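Local coordinates for protein tRNA (adenine-N(1)-)-methyltransferase (Thermus thermophilus, PDB 2PWY) that methylates N1 of adenosine 58 in tRNA, using S-adenosyl-L-methionine as methyl donor, and is required for growth at extreme temperatures, at residues F193-P199 with T246-L252; P64-Y69 with R139-F144. All blocks are in the same frame, centred on the assembly; numbering follows the deposited sequence.

Contact 1. Residues F193-P199 with T246-L252; sequences FLVAYLP and TAFLVAL
The methyl of A247 is the bump here and the ring of Y197 the surface it lands on: CB sits over the middle of one ring face, 3.5 Å from the ring centroid, a CH-pi contact. Y197 CG lies anti to the backbone N (chi1 177°), which lays the ring beside T246 and A247, just ahead of the neighbouring strand. There L249 comes in at the ring's edge, CD2 to Y197 CD1 at 3.7 Å, while the Y197 side chain crosses that of T246 at about a right angle, its OH 3.7 Å from T246 CB. T246 OG1 is held by D84 and K83. Along the same face, V195 presents CG2 to the small A251. The other face carries L194, A196 and L198 against L252, V250 and F248; L194 and L252 run side by side, CD2 to CD1 at 4.0 Å, and V250, paired with the short A196, leans CG2 toward L198 CD1 at 4.4 Å. Six backbone hydrogen bonds tie the strands. Y197 also packs on D173, which binds S-adenosyl-L-methionine. This antiparallel pairing of strands 192-198 and 248-254 belongs to the mixed sheet of a class I-like methyltransferase, where parallel order gives way to antiparallel.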
# COMPACT_ATOMS: atom_id res chain seq x y z
N PHE A 193 -15.88 4.22 -22.20
CA PHE A 193 -14.50 3.94 -21.77
C PHE A 193 -13.86 2.73 -22.41
O PHE A 193 -14.54 1.75 -22.71
CB PHE A 193 -14.43 3.78 -20.24
CG PHE A 193 -14.85 5.01 -19.50
CD1 PHE A 193 -13.92 6.00 -19.19
CD2 PHE A 193 -16.19 5.20 -19.16
CE1 PHE A 193 -14.32 7.15 -18.52
CE2 PHE A 193 -16.60 6.33 -18.50
CZ PHE A 193 -15.65 7.31 -18.18
N LEU A 194 -12.55 2.84 -22.61
CA LEU A 194 -11.67 1.69 -22.86
C LEU A 194 -10.84 1.52 -21.60
O LEU A 194 -10.33 2.51 -21.06
CB LEU A 194 -10.76 1.94 -24.07
CG LEU A 194 -9.71 0.87 -24.44
CD1 LEU A 194 -9.39 0.95 -25.94
CD2 LEU A 194 -8.38 0.98 -23.62
N VAL A 195 -10.70 0.28 -21.13
CA VAL A 195 -9.85 0.01 -19.96
C VAL A 195 -8.92 -1.14 -20.31
O VAL A 195 -9.37 -2.22 -20.71
CB VAL A 195 -10.66 -0.34 -18.68
CG1 VAL A 195 -9.67 -0.59 -17.52
CG2 VAL A 195 -11.63 0.80 -18.32
N ALA A 196 -7.62 -0.87 -20.18
CA ALA A 196 -6.57 -1.85 -20.48
C ALA A 196 -5.83 -2.29 -19.23
O ALA A 196 -5.54 -1.48 -18.35
CB ALA A 196 -5.58 -1.30 -21.49
N TYR A 197 -5.50 -3.58 -19.21
CA TYR A 197 -4.77 -4.22 -18.11
C TYR A 197 -3.33 -4.47 -18.60
O TYR A 197 -3.12 -5.11 -19.62
CB TYR A 197 -5.50 -5.53 -17.83
CG TYR A 197 -4.97 -6.50 -16.79
CD1 TYR A 197 -5.37 -6.42 -15.45
CD2 TYR A 197 -4.17 -7.57 -17.17
CE1 TYR A 197 -4.94 -7.37 -14.51
CE2 TYR A 197 -3.72 -8.53 -16.23
CZ TYR A 197 -4.12 -8.42 -14.92
OH TYR A 197 -3.70 -9.35 -14.00
N LEU A 198 -2.35 -3.91 -17.89
CA LEU A 198 -0.96 -3.98 -18.33
C LEU A 198 0.00 -4.18 -17.15
O LEU A 198 -0.01 -3.38 -16.20
CB LEU A 198 -0.58 -2.68 -19.04
CG LEU A 198 -1.17 -2.45 -20.43
CD1 LEU A 198 -0.92 -1.00 -20.87
CD2 LEU A 198 -0.61 -3.46 -21.45
N PRO A 199 0.83 -5.24 -17.20
CA PRO A 199 1.71 -5.50 -16.06
C PRO A 199 2.80 -4.44 -15.81
O PRO A 199 3.13 -4.17 -14.64
CB PRO A 199 2.36 -6.85 -16.40
CG PRO A 199 1.52 -7.43 -17.49
CD PRO A 199 0.96 -6.26 -18.25
N THR A 246 -0.15 -7.11 -9.84
CA THR A 246 -0.56 -7.93 -10.97
C THR A 246 -0.39 -7.09 -12.24
O THR A 246 0.44 -7.42 -13.11
CB THR A 246 -2.01 -8.45 -10.82
OG1 THR A 246 -2.89 -7.35 -10.54
CG2 THR A 246 -2.07 -9.45 -9.66
N ALA A 247 -1.17 -6.01 -12.33
CA ALA A 247 -1.10 -5.09 -13.46
C ALA A 247 -1.65 -3.72 -13.11
O ALA A 247 -2.37 -3.56 -12.12
CB ALA A 247 -1.85 -5.66 -14.67
N PHE A 248 -1.30 -2.74 -13.93
CA PHE A 248 -1.92 -1.44 -13.92
C PHE A 248 -3.17 -1.46 -14.77
O PHE A 248 -3.24 -2.20 -15.75
CB PHE A 248 -0.95 -0.41 -14.51
CG PHE A 248 0.33 -0.32 -13.74
CD1 PHE A 248 0.41 0.51 -12.64
CD2 PHE A 248 1.43 -1.09 -14.11
CE1 PHE A 248 1.59 0.58 -11.89
CE2 PHE A 248 2.63 -1.01 -13.38
CZ PHE A 248 2.70 -0.18 -12.27
N LEU A 249 -4.15 -0.64 -14.39
CA LEU A 249 -5.34 -0.42 -15.21
C LEU A 249 -5.28 0.98 -15.79
O LEU A 249 -5.04 1.96 -15.07
CB LEU A 249 -6.63 -0.59 -14.38
CG LEU A 249 -6.83 -1.91 -13.63
CD1 LEU A 249 -8.20 -1.94 -12.98
CD2 LEU A 249 -6.68 -3.07 -14.58
N VAL A 250 -5.50 1.07 -17.10
CA VAL A 250 -5.46 2.35 -17.82
C VAL A 250 -6.84 2.59 -18.44
O VAL A 250 -7.30 1.78 -19.26
CB VAL A 250 -4.39 2.33 -18.94
CG1 VAL A 250 -4.39 3.67 -19.67
CG2 VAL A 250 -2.98 2.03 -18.36
N ALA A 251 -7.50 3.68 -18.04
CA ALA A 251 -8.83 4.02 -18.54
C ALA A 251 -8.73 5.22 -19.48
O ALA A 251 -8.16 6.25 -19.13
CB ALA A 251 -9.80 4.34 -17.38
N LEU A 252 -9.31 5.07 -20.66
CA LEU A 252 -9.39 6.15 -21.64
C LEU A 252 -10.85 6.45 -21.90
O LEU A 252 -11.66 5.52 -21.95
CB LEU A 252 -8.74 5.71 -22.97
CG LEU A 252 -7.32 5.12 -22.91
CD1 LEU A 252 -6.93 4.60 -24.30
CD2 LEU A 252 -6.35 6.16 -22.44

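Contact 2. Residues P64-Y69 with R139-F144; sequences PTLEEY and RNVRAF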
# COMPACT_ATOMS: atom_id res chain seq x y z
N PRO A 64 -17.98 -22.95 -6.03
CA PRO A 64 -16.90 -21.96 -6.14
C PRO A 64 -17.47 -20.61 -6.56
O PRO A 64 -18.34 -20.56 -7.44
CB PRO A 64 -15.99 -22.51 -7.25
CG PRO A 64 -16.84 -23.51 -8.01
CD PRO A 64 -17.89 -24.01 -7.07
N THR A 65 -17.03 -19.56 -5.89
CA THR A 65 -17.31 -18.21 -6.35
C THR A 65 -16.55 -17.98 -7.67
O THR A 65 -15.62 -18.73 -8.00
CB THR A 65 -16.85 -17.16 -5.34
OG1 THR A 65 -15.42 -17.22 -5.21
CG2 THR A 65 -17.51 -17.40 -3.96
N LEU A 66 -16.92 -16.93 -8.41
CA LEU A 66 -16.21 -16.61 -9.63
C LEU A 66 -14.72 -16.33 -9.35
O LEU A 66 -13.86 -16.76 -10.11
CB LEU A 66 -16.89 -15.45 -10.37
CG LEU A 66 -16.25 -15.00 -11.68
CD1 LEU A 66 -16.10 -16.16 -12.67
CD2 LEU A 66 -17.05 -13.87 -12.31
N GLU A 67 -14.44 -15.65 -8.23
CA GLU A 67 -13.06 -15.46 -7.77
C GLU A 67 -12.34 -16.81 -7.61
O GLU A 67 -11.26 -17.01 -8.16
CB GLU A 67 -13.04 -14.68 -6.46
CG GLU A 67 -11.64 -14.45 -5.90
CD GLU A 67 -11.66 -13.69 -4.59
OE1 GLU A 67 -12.71 -13.71 -3.90
OE2 GLU A 67 -10.63 -13.07 -4.26
N GLU A 68 -12.95 -17.74 -6.88
CA GLU A 68 -12.34 -19.06 -6.65
C GLU A 68 -12.13 -19.82 -7.96
O GLU A 68 -11.09 -20.45 -8.16
CB GLU A 68 -13.18 -19.90 -5.69
CG GLU A 68 -13.08 -19.39 -4.25
CD GLU A 68 -14.09 -20.02 -3.30
OE1 GLU A 68 -15.20 -20.40 -3.74
OE2 GLU A 68 -13.77 -20.10 -2.10
N TYR A 69 -13.12 -19.74 -8.84
CA TYR A 69 -13.04 -20.38 -10.14
C TYR A 69 -11.87 -19.85 -10.98
O TYR A 69 -11.09 -20.65 -11.50
CB TYR A 69 -14.37 -20.20 -10.88
CG TYR A 69 -14.44 -20.99 -12.15
CD1 TYR A 69 -14.42 -22.39 -12.14
CD2 TYR A 69 -14.54 -20.34 -13.37
CE1 TYR A 69 -14.50 -23.13 -13.34
CE2 TYR A 69 -14.61 -21.07 -14.57
CZ TYR A 69 -14.59 -22.45 -14.54
OH TYR A 69 -14.66 -23.15 -15.73
N ARG A 139 -14.13 -23.50 -23.10
CA ARG A 139 -14.42 -24.55 -22.10
C ARG A 139 -14.60 -23.94 -20.71
O ARG A 139 -15.54 -24.29 -19.98
CB ARG A 139 -13.33 -25.63 -22.06
CG ARG A 139 -13.42 -26.65 -23.21
CD ARG A 139 -12.48 -27.85 -23.01
NE ARG A 139 -11.07 -27.50 -23.17
CZ ARG A 139 -10.42 -27.44 -24.33
NH1 ARG A 139 -11.04 -27.73 -25.47
NH2 ARG A 139 -9.14 -27.09 -24.35
N ASN A 140 -13.69 -23.03 -20.35
CA ASN A 140 -13.72 -22.42 -19.02
C ASN A 140 -15.02 -21.66 -18.78
O ASN A 140 -15.64 -21.78 -17.72
CB ASN A 140 -12.51 -21.50 -18.82
CG ASN A 140 -11.22 -22.27 -18.57
OD1 ASN A 140 -11.23 -23.48 -18.30
ND2 ASN A 140 -10.10 -21.57 -18.66
N VAL A 141 -15.44 -20.88 -19.78
CA VAL A 141 -16.66 -20.09 -19.69
C VAL A 141 -17.88 -21.01 -19.61
O VAL A 141 -18.75 -20.85 -18.75
CB VAL A 141 -16.79 -19.12 -20.89
CG1 VAL A 141 -18.15 -18.41 -20.91
CG2 VAL A 141 -15.65 -18.09 -20.85
N ARG A 142 -17.93 -21.99 -20.50
CA ARG A 142 -19.12 -22.82 -20.61
C ARG A 142 -19.32 -23.71 -19.38
O ARG A 142 -20.46 -24.01 -19.01
CB ARG A 142 -19.13 -23.57 -21.93
CG ARG A 142 -19.36 -22.60 -23.09
CD ARG A 142 -18.83 -23.07 -24.44
NE ARG A 142 -19.10 -22.05 -25.46
CZ ARG A 142 -18.75 -22.14 -26.74
NH1 ARG A 142 -18.09 -23.20 -27.19
NH2 ARG A 142 -19.05 -21.14 -27.57
N ALA A 143 -18.22 -24.08 -18.73
CA ALA A 143 -18.25 -24.94 -17.54
C ALA A 143 -18.84 -24.24 -16.32
O ALA A 143 -19.26 -24.89 -15.35
CB ALA A 143 -16.85 -25.47 -17.22
N PHE A 144 -18.87 -22.91 -16.37
CA PHE A 144 -19.25 -22.09 -15.21
C PHE A 144 -20.51 -21.26 -15.46
O PHE A 144 -21.22 -20.91 -14.51
CB PHE A 144 -18.10 -21.15 -14.87
CG PHE A 144 -18.21 -20.52 -13.51
CD1 PHE A 144 -17.86 -21.23 -12.37
CD2 PHE A 144 -18.64 -19.20 -13.37
CE1 PHE A 144 -17.94 -20.65 -11.10
CE2 PHE A 144 -18.73 -18.62 -12.11
CZ PHE A 144 -18.37 -19.34 -10.97
O HOH W 1 -12.85 -24.98 -16.44
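Y69 and F144 form an offset stack, their planes 18° apart and their centroids separated by 4.3 Å, where helix 66-72 meets helix 131-144. The latter is a helix of the Rossmann-like catalytic domain; the former starts with a capping box, in which T65 OG1 accepts from E68 N and E68 OE1 from T65 N.

Y69 is the side chain to follow. Its CB lies against F144 CE1, and with CG anti to the backbone N (chi1 -172°) the ring is carried out toward the other helix. CG comes down on F144 CD1 at 3.4 Å, and CD1 and CD2 flank that same atom. Farther out, CE2 and CZ pass F144 CB, which makes a CH-pi contact with the same ring. The hydroxyl then reaches the backbone: OH donates to N140 O at 2.6 Å, in the carbonyl plane and on a lone pair, with A143 CB alongside. A phenylalanine here would probably keep the stack but leave the N140 carbonyl without this donor and the bridging water without one of its two acceptors.

The two side chains run head to tail, so the F144 ring extends back toward Y69 CB. Beyond the stack, its CE2 meets L66 CD1 at 3.6 Å and P64 O lies at its edge, in the ring plane. N140 ND2 bonds to the carbonyls of K74 and S107, the latter a cofactor-binding residue. One water donates to Y69 OH at 2.7 Å and to N140 OD1 at 2.9 Å, bridging the two.

Overall arrangement
Both segments of contact 2 come earlier in the chain than either segment of contact 1, so the two follow in series. Their centres lie 23 Å apart and their nearest atoms about 11 Å, without touching. Contact 1 joins two neighbouring strands of the eight-stranded mixed sheet; contact 2 joins two helices, 66-72, which follows the last strand of the small four-stranded sheet, and 131-144, which links strands 123-128 and 150-154 of the large one. Each approaches the cofactor site, Y197 beside D173 and N140 bonded to S107. The assembly brings them together differently: F193 packs on T65 of the third subunit, so residues of both contacts meet across a subunit interface of the tetramer.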